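Local coordinates for protein fucose-specific lectin (Aleuria aurantia, PDB 6GKE) that binds L-fucose, with a preference for alpha-1,6-linked core fucose on glycoproteins, at five sites between the blades of a six-bladed beta-propeller, at residues 65-68 against 73-76; 76-81 against 95-100; 128-133 against 151-156; 178-183 against 197-202. The protein carries 1 engineered substitution. All blocks are in the same frame, centred on the assembly; numbering follows the deposited sequence. Where two conformers were deposited one is given.

Contact 1. Residues 65-68 against 73-76; sequences AVTW and GIQI. With FUC (alpha-L-fucopyranose), chain C.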
# COMPACT_ATOMS: atom_id res chain seq x y z
N ALA A 65 8.27 -9.03 18.52
CA ALA A 65 9.12 -10.22 18.57
C ALA A 65 10.20 -10.06 19.63
O ALA A 65 10.68 -8.94 19.87
CB ALA A 65 9.74 -10.48 17.22
N VAL A 66 10.61 -11.20 20.20
CA VAL A 66 11.73 -11.28 21.14
C VAL A 66 12.56 -12.52 20.83
O VAL A 66 12.09 -13.45 20.18
CB VAL A 66 11.26 -11.31 22.61
CG1 VAL A 66 10.55 -10.02 23.00
CG2 VAL A 66 10.38 -12.52 22.91
N THR A 67 13.79 -12.54 21.37
CA THR A 67 14.69 -13.66 21.17
C THR A 67 15.61 -13.81 22.38
O THR A 67 15.90 -12.85 23.08
CB THR A 67 15.49 -13.48 19.87
OG1 THR A 67 16.25 -14.66 19.57
CG2 THR A 67 16.45 -12.31 19.93
N TRP A 68 16.08 -15.04 22.58
CA TRP A 68 17.12 -15.36 23.55
C TRP A 68 17.76 -16.68 23.11
O TRP A 68 17.22 -17.37 22.25
CB TRP A 68 16.58 -15.43 24.99
CG TRP A 68 15.65 -16.58 25.23
CD1 TRP A 68 15.94 -17.79 25.79
CD2 TRP A 68 14.25 -16.63 24.90
NE1 TRP A 68 14.83 -18.58 25.82
CE2 TRP A 68 13.78 -17.90 25.28
CE3 TRP A 68 13.35 -15.73 24.32
CZ2 TRP A 68 12.46 -18.30 25.09
CZ3 TRP A 68 12.04 -16.12 24.14
CH2 TRP A 68 11.60 -17.39 24.51
N GLY A 73 18.87 -24.02 21.28
CA GLY A 73 19.26 -23.13 20.19
C GLY A 73 18.63 -21.76 20.35
O GLY A 73 18.20 -21.38 21.45
N ILE A 74 18.60 -21.01 19.25
CA ILE A 74 18.02 -19.68 19.26
C ILE A 74 16.50 -19.82 19.41
O ILE A 74 15.87 -20.51 18.62
CB ILE A 74 18.39 -18.90 17.99
CG1 ILE A 74 19.90 -18.76 17.82
CG2 ILE A 74 17.70 -17.54 17.98
CD1 ILE A 74 20.61 -18.05 18.95
N GLN A 75 15.95 -19.15 20.42
CA GLN A 75 14.51 -19.07 20.61
C GLN A 75 14.01 -17.73 20.07
O GLN A 75 14.59 -16.69 20.35
CB GLN A 75 14.15 -19.21 22.09
CG GLN A 75 14.59 -20.53 22.72
CD GLN A 75 13.64 -21.67 22.44
OE1 GLN A 75 12.48 -21.49 22.09
NE2 GLN A 75 14.15 -22.89 22.61
N ILE A 76 12.92 -17.79 19.29
CA ILE A 76 12.26 -16.59 18.82
C ILE A 76 10.77 -16.73 19.14
O ILE A 76 10.21 -17.82 19.03
CB ILE A 76 12.47 -16.32 17.31
CG1 ILE A 76 13.96 -16.33 16.96
CG2 ILE A 76 11.79 -15.03 16.90
CD1 ILE A 76 14.24 -16.42 15.48
C1 FUC C . 17.61 -19.43 10.65
C2 FUC C . 16.26 -19.08 10.05
C3 FUC C . 15.14 -19.37 11.04
C4 FUC C . 15.42 -18.70 12.37
C5 FUC C . 16.79 -19.15 12.88
C6 FUC C . 17.19 -18.51 14.20
O1 FUC C . 17.67 -20.85 10.75
O2 FUC C . 16.06 -19.86 8.86
O3 FUC C . 13.88 -18.97 10.49
O4 FUC C . 15.43 -17.28 12.26
O5 FUC C . 17.78 -18.80 11.91

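Contact 2. Residues 76-81 against 95-100; sequences IRVYCV and SKWITG. With FUC (alpha-L-fucopyranose), chain B; FUC (alpha-L-fucopyranose), chain C.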
# COMPACT_ATOMS: atom_id res chain seq x y z
N ILE A 76 12.92 -17.79 19.29
CA ILE A 76 12.26 -16.59 18.82
C ILE A 76 10.77 -16.73 19.14
O ILE A 76 10.21 -17.82 19.03
CB ILE A 76 12.47 -16.32 17.31
CG1 ILE A 76 13.96 -16.33 16.96
CG2 ILE A 76 11.79 -15.03 16.90
CD1 ILE A 76 14.24 -16.42 15.48
N ARG A 77 10.15 -15.62 19.54
CA ARG A 77 8.70 -15.56 19.68
C ARG A 77 8.21 -14.36 18.89
O ARG A 77 8.74 -13.25 19.06
CB ARG A 77 8.28 -15.44 21.15
CG ARG A 77 8.83 -16.54 22.06
CD ARG A 77 8.26 -17.91 21.73
NE ARG A 77 8.73 -18.95 22.64
CZ ARG A 77 9.83 -19.69 22.47
NH1 ARG A 77 10.61 -19.52 21.41
NH2 ARG A 77 10.16 -20.60 23.37
N VAL A 78 7.20 -14.59 18.04
CA VAL A 78 6.58 -13.55 17.25
C VAL A 78 5.11 -13.47 17.66
O VAL A 78 4.40 -14.46 17.57
CB VAL A 78 6.72 -13.80 15.73
CG1 VAL A 78 6.04 -12.70 14.94
CG2 VAL A 78 8.18 -13.92 15.32
N TYR A 79 4.70 -12.28 18.11
CA TYR A 79 3.33 -12.02 18.57
C TYR A 79 2.55 -11.31 17.47
O TYR A 79 3.08 -10.47 16.75
CB TYR A 79 3.37 -11.21 19.88
CG TYR A 79 4.09 -11.99 20.94
CD1 TYR A 79 3.46 -13.08 21.53
CD2 TYR A 79 5.42 -11.77 21.24
CE1 TYR A 79 4.13 -13.91 22.41
CE2 TYR A 79 6.10 -12.58 22.13
CZ TYR A 79 5.46 -13.67 22.70
OH TYR A 79 6.16 -14.51 23.52
N CYS A 80 1.27 -11.68 17.38
CA CYS A 80 0.38 -11.18 16.36
C CYS A 80 -1.05 -11.39 16.84
O CYS A 80 -1.27 -11.80 17.97
CB CYS A 80 0.66 -11.87 15.03
SG CYS A 80 0.30 -13.65 15.07
N VAL A 81 -2.03 -11.11 15.97
CA VAL A 81 -3.43 -11.26 16.26
C VAL A 81 -4.07 -12.11 15.14
O VAL A 81 -3.79 -11.84 13.97
CB VAL A 81 -4.01 -9.83 16.37
CG1 VAL A 81 -5.50 -9.85 16.61
CG2 VAL A 81 -3.31 -9.02 17.45
N SER A 95 14.97 -25.04 16.26
CA SER A 95 15.12 -25.84 15.04
C SER A 95 13.95 -25.67 14.08
O SER A 95 14.15 -25.86 12.88
CB SER A 95 15.36 -27.29 15.36
OG SER A 95 14.25 -27.85 16.03
N LYS A 96 12.75 -25.31 14.56
CA LYS A 96 11.59 -25.22 13.68
C LYS A 96 10.60 -24.18 14.20
O LYS A 96 10.61 -23.82 15.38
CB LYS A 96 10.89 -26.58 13.59
CG LYS A 96 10.38 -27.12 14.92
CD LYS A 96 9.74 -28.49 14.85
CE LYS A 96 9.42 -29.05 16.22
NZ LYS A 96 10.64 -29.22 17.04
N TRP A 97 9.73 -23.73 13.29
CA TRP A 97 8.63 -22.83 13.59
C TRP A 97 7.37 -23.64 13.86
O TRP A 97 6.97 -24.48 13.05
CB TRP A 97 8.40 -21.87 12.43
CG TRP A 97 9.44 -20.80 12.31
CD1 TRP A 97 10.53 -20.80 11.49
CD2 TRP A 97 9.51 -19.59 13.08
NE1 TRP A 97 11.26 -19.66 11.68
CE2 TRP A 97 10.66 -18.90 12.65
CE3 TRP A 97 8.70 -19.02 14.07
CZ2 TRP A 97 11.01 -17.65 13.17
CZ3 TRP A 97 9.05 -17.79 14.59
CH2 TRP A 97 10.19 -17.12 14.14
N ILE A 98 6.72 -23.33 14.99
CA ILE A 98 5.45 -23.93 15.39
C ILE A 98 4.55 -22.83 15.97
O ILE A 98 4.98 -21.70 16.19
CB ILE A 98 5.65 -25.07 16.40
CG1 ILE A 98 6.23 -24.56 17.73
CG2 ILE A 98 6.50 -26.19 15.81
CD1 ILE A 98 6.28 -25.60 18.82
N THR A 99 3.30 -23.19 16.24
CA THR A 99 2.39 -22.31 16.94
C THR A 99 2.64 -22.43 18.45
O THR A 99 2.70 -23.54 18.97
CB THR A 99 0.94 -22.68 16.62
OG1 THR A 99 0.77 -22.54 15.22
CG2 THR A 99 -0.06 -21.81 17.35
N GLY A 100 2.77 -21.28 19.12
CA GLY A 100 3.00 -21.23 20.56
C GLY A 100 1.71 -21.30 21.36
O GLY A 100 0.60 -21.24 20.81
C1 FUC B . 6.92 -21.96 24.64
C2 FUC B . 5.65 -21.26 24.17
C3 FUC B . 5.11 -20.34 25.25
C4 FUC B . 6.21 -19.37 25.67
C5 FUC B . 7.41 -20.16 26.17
C6 FUC B . 8.57 -19.29 26.62
O2 FUC B . 4.66 -22.24 23.83
O3 FUC B . 3.92 -19.69 24.80
O4 FUC B . 6.66 -18.56 24.56
O5 FUC B . 7.89 -21.01 25.11
C1 FUC C . 17.61 -19.43 10.65
C2 FUC C . 16.26 -19.08 10.05
C3 FUC C . 15.14 -19.37 11.04
C4 FUC C . 15.42 -18.70 12.37
C5 FUC C . 16.79 -19.15 12.88
C6 FUC C . 17.19 -18.51 14.20
O1 FUC C . 17.67 -20.85 10.75
O2 FUC C . 16.06 -19.86 8.86
O3 FUC C . 13.88 -18.97 10.49
O4 FUC C . 15.43 -17.28 12.26
O5 FUC C . 17.78 -18.80 11.91

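Contact 3. Residues 128-133 against 151-156; sequences PNIRVY and GKWTAG. With FUC (alpha-L-fucopyranose), chain E; FUC (alpha-L-fucopyranose), chain B.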
# COMPACT_ATOMS: atom_id res chain seq x y z
N PRO A 128 13.53 -17.89 30.42
CA PRO A 128 13.13 -16.59 29.91
C PRO A 128 11.98 -15.99 30.72
O PRO A 128 11.18 -16.70 31.33
CB PRO A 128 12.68 -16.90 28.48
CG PRO A 128 12.10 -18.29 28.60
CD PRO A 128 13.01 -18.99 29.60
N ASN A 129 11.89 -14.66 30.66
CA ASN A 129 10.79 -13.90 31.21
C ASN A 129 10.29 -12.98 30.10
O ASN A 129 11.05 -12.12 29.66
CB ASN A 129 11.22 -13.07 32.42
CG ASN A 129 11.79 -13.92 33.52
OD1 ASN A 129 11.05 -14.42 34.37
ND2 ASN A 129 13.10 -14.09 33.51
N ILE A 130 9.06 -13.20 29.64
CA ILE A 130 8.50 -12.46 28.52
C ILE A 130 7.35 -11.59 29.03
O ILE A 130 6.58 -12.03 29.88
CB ILE A 130 8.01 -13.40 27.39
CG1 ILE A 130 9.11 -14.37 26.95
CG2 ILE A 130 7.47 -12.60 26.21
CD1 ILE A 130 8.60 -15.51 26.10
N ARG A 131 7.23 -10.39 28.48
CA ARG A 131 6.07 -9.54 28.73
C ARG A 131 5.57 -9.02 27.38
O ARG A 131 6.38 -8.58 26.56
CB ARG A 131 6.43 -8.37 29.66
CG ARG A 131 7.06 -8.77 30.99
CD ARG A 131 6.07 -9.48 31.91
NE ARG A 131 6.62 -9.80 33.22
CZ ARG A 131 7.19 -10.96 33.57
NH1 ARG A 131 7.46 -11.88 32.66
NH2 ARG A 131 7.49 -11.19 34.84
N VAL A 132 4.26 -9.09 27.18
CA VAL A 132 3.61 -8.66 25.96
C VAL A 132 2.59 -7.57 26.31
O VAL A 132 1.82 -7.74 27.26
CB VAL A 132 2.93 -9.84 25.23
CG1 VAL A 132 2.25 -9.38 23.95
CG2 VAL A 132 3.91 -10.96 24.95
N TYR A 133 2.61 -6.47 25.55
CA TYR A 133 1.78 -5.30 25.80
C TYR A 133 0.82 -5.10 24.63
O TYR A 133 1.22 -5.20 23.47
CB TYR A 133 2.66 -4.07 26.05
CG TYR A 133 3.56 -4.29 27.23
CD1 TYR A 133 3.13 -4.01 28.52
CD2 TYR A 133 4.80 -4.89 27.08
CE1 TYR A 133 3.92 -4.30 29.62
CE2 TYR A 133 5.60 -5.19 28.17
CZ TYR A 133 5.15 -4.90 29.45
OH TYR A 133 5.95 -5.23 30.51
N GLY A 151 7.04 -18.73 33.33
CA GLY A 151 6.83 -20.17 33.51
C GLY A 151 5.50 -20.64 32.94
O GLY A 151 5.36 -21.79 32.54
N LYS A 152 4.51 -19.74 32.93
CA LYS A 152 3.16 -19.98 32.44
C LYS A 152 2.60 -18.60 32.07
O LYS A 152 3.03 -17.62 32.65
CB LYS A 152 2.24 -20.56 33.52
CG LYS A 152 2.60 -21.92 34.09
CD LYS A 152 2.39 -23.04 33.10
CE LYS A 152 2.87 -24.38 33.60
NZ LYS A 152 2.01 -24.91 34.69
N TRP A 153 1.66 -18.53 31.13
CA TRP A 153 1.03 -17.26 30.80
C TRP A 153 0.01 -16.86 31.86
O TRP A 153 -0.87 -17.65 32.22
CB TRP A 153 0.36 -17.30 29.43
CG TRP A 153 1.32 -17.31 28.28
CD1 TRP A 153 1.58 -18.36 27.45
CD2 TRP A 153 2.14 -16.22 27.83
NE1 TRP A 153 2.52 -18.00 26.52
CE2 TRP A 153 2.87 -16.69 26.72
CE3 TRP A 153 2.31 -14.89 28.23
CZ2 TRP A 153 3.77 -15.88 26.03
CZ3 TRP A 153 3.19 -14.09 27.54
CH2 TRP A 153 3.91 -14.58 26.45
N THR A 154 0.08 -15.61 32.31
CA THR A 154 -0.94 -15.04 33.17
C THR A 154 -1.02 -13.53 32.92
O THR A 154 -0.11 -12.93 32.36
CB THR A 154 -0.69 -15.42 34.63
OG1 THR A 154 -1.90 -15.25 35.37
CG2 THR A 154 0.41 -14.60 35.28
N ALA A 155 -2.14 -12.94 33.32
CA ALA A 155 -2.32 -11.51 33.15
C ALA A 155 -1.38 -10.76 34.09
O ALA A 155 -1.08 -11.20 35.20
CB ALA A 155 -3.76 -11.14 33.41
N GLY A 156 -0.94 -9.59 33.62
CA GLY A 156 -0.17 -8.66 34.41
C GLY A 156 -0.92 -7.36 34.63
O GLY A 156 -2.12 -7.36 34.93
C1 FUC E . 5.12 -9.46 37.19
C2 FUC E . 4.01 -8.62 36.56
C3 FUC E . 4.43 -7.15 36.58
C4 FUC E . 5.79 -6.97 35.90
C5 FUC E . 6.79 -7.82 36.66
C6 FUC E . 8.20 -7.69 36.12
O1 FUC E . 5.13 -9.17 38.59
O2 FUC E . 2.77 -8.85 37.26
O3 FUC E . 3.42 -6.33 35.98
O4 FUC E . 5.78 -7.44 34.54
O5 FUC E . 6.40 -9.19 36.60
C1 FUC B . 6.92 -21.96 24.64
C2 FUC B . 5.65 -21.26 24.17
C3 FUC B . 5.11 -20.34 25.25
C4 FUC B . 6.21 -19.37 25.67
C5 FUC B . 7.41 -20.16 26.17
C6 FUC B . 8.57 -19.29 26.62
O2 FUC B . 4.66 -22.24 23.83
O3 FUC B . 3.92 -19.69 24.80
O4 FUC B . 6.66 -18.56 24.56
O5 FUC B . 7.89 -21.01 25.11

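Contact 4. Residues 178-183 against 197-202; sequences LRIYYQ and NSWYVG. With FUC (alpha-L-fucopyranose), chain F; FUC (alpha-L-fucopyranose), chain E.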
# COMPACT_ATOMS: atom_id res chain seq x y z
N LEU A 178 11.85 -2.78 33.73
CA LEU A 178 11.09 -2.61 32.49
C LEU A 178 10.77 -1.13 32.26
O LEU A 178 10.45 -0.42 33.21
CB LEU A 178 9.77 -3.38 32.57
CG LEU A 178 9.85 -4.79 33.13
CD1 LEU A 178 8.48 -5.44 33.07
CD2 LEU A 178 10.89 -5.64 32.41
N ARG A 179 10.81 -0.72 30.99
CA ARG A 179 10.37 0.62 30.61
C ARG A 179 9.46 0.50 29.39
O ARG A 179 9.83 -0.12 28.38
CB ARG A 179 11.55 1.54 30.31
CG ARG A 179 12.47 1.81 31.50
CD ARG A 179 11.79 2.58 32.62
NE ARG A 179 12.69 2.90 33.72
CZ ARG A 179 12.93 2.11 34.78
NH1 ARG A 179 12.36 0.92 34.88
NH2 ARG A 179 13.74 2.53 35.74
N ILE A 180 8.27 1.09 29.51
CA ILE A 180 7.23 1.04 28.49
C ILE A 180 6.93 2.47 28.05
O ILE A 180 6.73 3.34 28.90
CB ILE A 180 5.95 0.36 29.02
CG1 ILE A 180 6.24 -0.96 29.76
CG2 ILE A 180 4.93 0.20 27.90
CD1 ILE A 180 6.95 -2.02 28.94
N TYR A 181 6.90 2.69 26.74
CA TYR A 181 6.70 4.00 26.13
C TYR A 181 5.43 3.95 25.29
O TYR A 181 5.20 3.00 24.56
CB TYR A 181 7.92 4.41 25.30
CG TYR A 181 9.16 4.45 26.14
CD1 TYR A 181 9.48 5.57 26.88
CD2 TYR A 181 9.95 3.32 26.29
CE1 TYR A 181 10.57 5.59 27.73
CE2 TYR A 181 11.04 3.32 27.14
CZ TYR A 181 11.35 4.45 27.87
OH TYR A 181 12.42 4.43 28.73
N TYR A 182 4.61 5.00 25.40
CA TYR A 182 3.33 5.05 24.70
C TYR A 182 2.95 6.51 24.52
O TYR A 182 3.56 7.38 25.13
CB TYR A 182 2.27 4.28 25.50
CG TYR A 182 2.01 4.88 26.86
CD1 TYR A 182 2.80 4.56 27.95
CD2 TYR A 182 1.00 5.81 27.04
CE1 TYR A 182 2.58 5.14 29.19
CE2 TYR A 182 0.76 6.39 28.27
CZ TYR A 182 1.56 6.06 29.35
OH TYR A 182 1.33 6.65 30.56
N GLN A 183 1.94 6.78 23.70
CA GLN A 183 1.50 8.14 23.46
C GLN A 183 0.18 8.37 24.20
O GLN A 183 -0.82 7.71 23.93
CB GLN A 183 1.38 8.42 21.97
CG GLN A 183 1.09 9.88 21.66
CD GLN A 183 1.21 10.18 20.18
OE1 GLN A 183 0.80 9.38 19.34
NE2 GLN A 183 1.74 11.35 19.86
N ASN A 197 8.96 -4.02 42.45
CA ASN A 197 7.73 -4.54 43.05
C ASN A 197 6.49 -3.72 42.66
O ASN A 197 5.41 -3.98 43.18
CB ASN A 197 7.85 -4.56 44.57
CG ASN A 197 8.04 -3.19 45.19
OD1 ASN A 197 8.15 -2.18 44.48
ND2 ASN A 197 8.09 -3.14 46.51
N SER A 198 6.63 -2.74 41.76
CA SER A 198 5.52 -1.85 41.45
C SER A 198 5.80 -1.09 40.15
O SER A 198 6.94 -0.87 39.77
CB SER A 198 5.29 -0.87 42.57
OG SER A 198 6.44 -0.08 42.77
N TRP A 199 4.71 -0.68 39.50
CA TRP A 199 4.77 0.22 38.36
C TRP A 199 4.70 1.67 38.85
O TRP A 199 3.91 1.99 39.74
CB TRP A 199 3.62 -0.05 37.38
CG TRP A 199 3.80 -1.30 36.59
CD1 TRP A 199 3.25 -2.52 36.85
CD2 TRP A 199 4.59 -1.45 35.41
NE1 TRP A 199 3.66 -3.42 35.90
CE2 TRP A 199 4.50 -2.80 35.02
CE3 TRP A 199 5.38 -0.59 34.64
CZ2 TRP A 199 5.15 -3.30 33.89
CZ3 TRP A 199 6.03 -1.08 33.53
CH2 TRP A 199 5.91 -2.42 33.16
N TYR A 200 5.47 2.54 38.21
CA TYR A 200 5.41 3.96 38.51
C TYR A 200 5.61 4.78 37.24
O TYR A 200 6.18 4.31 36.25
CB TYR A 200 6.42 4.34 39.60
CG TYR A 200 7.87 4.21 39.22
CD1 TYR A 200 8.55 5.26 38.62
CD2 TYR A 200 8.57 3.05 39.48
CE1 TYR A 200 9.90 5.16 38.31
CE2 TYR A 200 9.92 2.92 39.16
CZ TYR A 200 10.58 3.99 38.57
OH TYR A 200 11.91 3.90 38.25
N VAL A 201 5.13 6.02 37.28
CA VAL A 201 5.22 6.93 36.15
C VAL A 201 6.67 7.42 36.03
O VAL A 201 7.23 7.95 36.98
CB VAL A 201 4.23 8.10 36.30
CG1 VAL A 201 4.42 9.14 35.21
CG2 VAL A 201 2.79 7.61 36.34
N GLY A 202 7.25 7.25 34.84
CA GLY A 202 8.62 7.65 34.58
C GLY A 202 8.74 9.14 34.30
O GLY A 202 7.76 9.85 34.03
C1 FUC F . 13.62 6.24 35.99
C2 FUC F . 12.82 6.99 34.94
C3 FUC F . 13.74 7.53 33.85
C4 FUC F . 14.57 6.39 33.26
C5 FUC F . 15.37 5.75 34.38
C6 FUC F . 16.22 4.58 33.91
O1 FUC F . 14.39 7.21 36.69
O2 FUC F . 12.07 8.04 35.57
O3 FUC F . 13.00 8.25 32.87
O4 FUC F . 13.73 5.38 32.69
O5 FUC F . 14.47 5.25 35.38
C1 FUC E . 5.12 -9.46 37.19
C2 FUC E . 4.01 -8.62 36.56
C3 FUC E . 4.43 -7.15 36.58
C4 FUC E . 5.79 -6.97 35.90
C5 FUC E . 6.79 -7.82 36.66
C6 FUC E . 8.20 -7.69 36.12
O1 FUC E . 5.13 -9.17 38.59
O2 FUC E . 2.77 -8.85 37.26
O3 FUC E . 3.42 -6.33 35.98
O4 FUC E . 5.78 -7.44 34.54
O5 FUC E . 6.40 -9.19 36.60

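Contact 1. Residues 65-68 against 73-76
W68 lays its indole against the side chain of Q75, and T67, on the other face of the sheet, reaches the same glutamine's backbone carbonyl. CB of Q75 stands over the centre of the six-membered ring of W68, 3.6 Å from its centroid, a CH-pi contact, while CG of Q75 lies 3.7 Å from W68 NE1. A first torsion of 67°, which sets CG of W68 between its own backbone N and carbonyl carbon, folds the indole back over its hydrogen-bonded partner.

Q75 O is gripped by two donors that come from opposite faces of its carbonyl plane: T67 OG1 at 2.7 Å and W68 N at 3.1 Å. The return bond, from Q75 N to W68 O, is 2.9 Å long and meets the acceptor almost head-on, with a C=O...N angle of 175°. T67 and I76 form the adjoining non-hydrogen-bonded pair, their CA atoms 4.5 Å apart, and CA of I76 makes a CA-H...O contact with V66 O.

Beyond this shell, in the conformer described, OE1 of Q75 bonds to R77 and NE2 to S70, which probably helps to position the arginine that binds the next fucose. On the T67 face, I76 CD1 comes within 3.5 Å of O4 of the fucose of chain C, and I74 CG2 lies near its methyl C6. The two segments belong to a beta hairpin, strands 64-70 and 73-81, in one propeller blade; T67, I74 and I76 pack on strand 10-15 of the preceding blade, and V66 and W68 on strand 116-120 of the following one.

Contact 2. Residues 76-81 against 95-100
W97 swings its indole across to I76 and V78, whose side chains point toward the 95-100 segment from alternate positions of strand 76-81. CH2 of W97 lies 3.8 Å from CG2 of I76 and 4.0 Å from CG2 of V78, both approaching the ring obliquely. With CG anti to the carbonyl carbon (chi1 -73°), the indole leans toward strand 73-81 and bridges the 8.9 Å between CA of I76 and CA of W97. NE1 of W97 gives a nearly straight bond of 3.0 Å to the chain C fucose, whose O3 lies at the ring edge, in its plane.

The two strands are the second and fourth of a four-stranded propeller blade, and this blade contributes to two sites between blades, W97 to the chain C fucose and R77 to that of chain B. Further on, G100 passes its CA 3.8 Å from O2 of the chain B fucose, which R77 holds from the face of strand 76-81 opposite I76. R77 NE bonds to O4 of the chain B fucose at 2.9 Å and NH2 to its O5 at 2.9 Å, while NH1 turns back to I76 O, 3.0 Å away and well above that carbonyl's plane.

Contact 3. Residues 128-133 against 151-156
I130 and V132 meet the indole of W153 through apolar contacts alone. CG2 of V132 is 3.9 Å from W153 CH2 and CG2 of I130 is 4.1 Å from the same carbon; V132 crosses the indole at about a right angle, and both methyls approach the ring obliquely. I130 CD1 also approaches C6 of the chain B fucose at 3.8 Å. Y79 of the preceding blade packs on all three residues, and W149 meets W153 edge-to-face.

The polar contacts run to two sugars. W153 NE1 donates to O3 of the chain B fucose over 2.8 Å, with the acceptor in the plane at the ring edge. R131 alternates with I130 and V132 along the strand, so its side chain leaves the opposite face and serves the chain E fucose: NE bonds to O4 at 2.8 Å and NH2 to O5 at 2.9 Å. The R131 side chain bends at chi2 (-69°), which lets NH1 fold back on I130 O, 2.9 Å away; the oxygen lies close to the guanidinium plane, but the donor sits 62° out of the carbonyl plane. This internal bond, with a further one from NH1 to S150 OG, restrains the rotation of the guanidinium group and presents its NE and NH2 edge to the sugar.

Both fucoses also bond to a glutamate, E89 for chain B and E146 for chain E. An arginine and a glutamate from one blade, with a tryptophan from the next, make up the fucose site between neighbouring blades of this six-bladed propeller lectin.

Contact 4. Residues 178-183 against 197-202
The indole of W199 spans from the fourth strand of a propeller blade to L178 and I180 on the second. From CB the side chain runs to CG, which lies anti to the carbonyl carbon (chi1 -73°), and the ring carries on in two directions. On the pyrrole side, NE1 of W199 donates to O3 of the chain E fucose over 2.9 Å, an in-plane acceptor at the ring edge. Along the benzene side of W199, CZ2 passes 4.0 Å from L178 CD1, CZ3 lies 3.8 Å from I180 CG1, and CH2 reaches the same I180 CG1 at 3.7 Å. L178 CD1 also borders that sugar, near its O4 and C6. W194 meets W199 edge-to-face, and Y133 of the preceding blade packs on it.

R179, from the other face of strand 178-183, belongs to the next site: its NE bonds to O4 of the chain F fucose and its NH2 to O5 at 2.8 Å. D195 forms a salt bridge with R179 NH2 and a hydrogen bond with Y200 OH. R179 NH2 and Y200 OH come within 3.4 Å at too poor an angle for a hydrogen bond, their planes 67° apart, and Y200 OH stops 3.7 Å from the chain F sugar's C1.

Along the chain, contact 1 comes first, closing the short turn of a beta hairpin. Contact 2 starts on I76, where contact 1 ends, and spans the third strand of the same blade to reach the fourth. Contacts 3 and 4 repeat that second-to-fourth-strand closure in the following two blades, so the series runs on without nesting or crossing. Neighbouring blades touch directly: W68 packs on P128 and I130, and Y79 and Y133 carry the same blade-to-blade packing onward. Shared sugars join them too, the chain C fucose lying by contacts 1 and 2, chain B between contacts 2 and 3, and chain E between contacts 3 and 4.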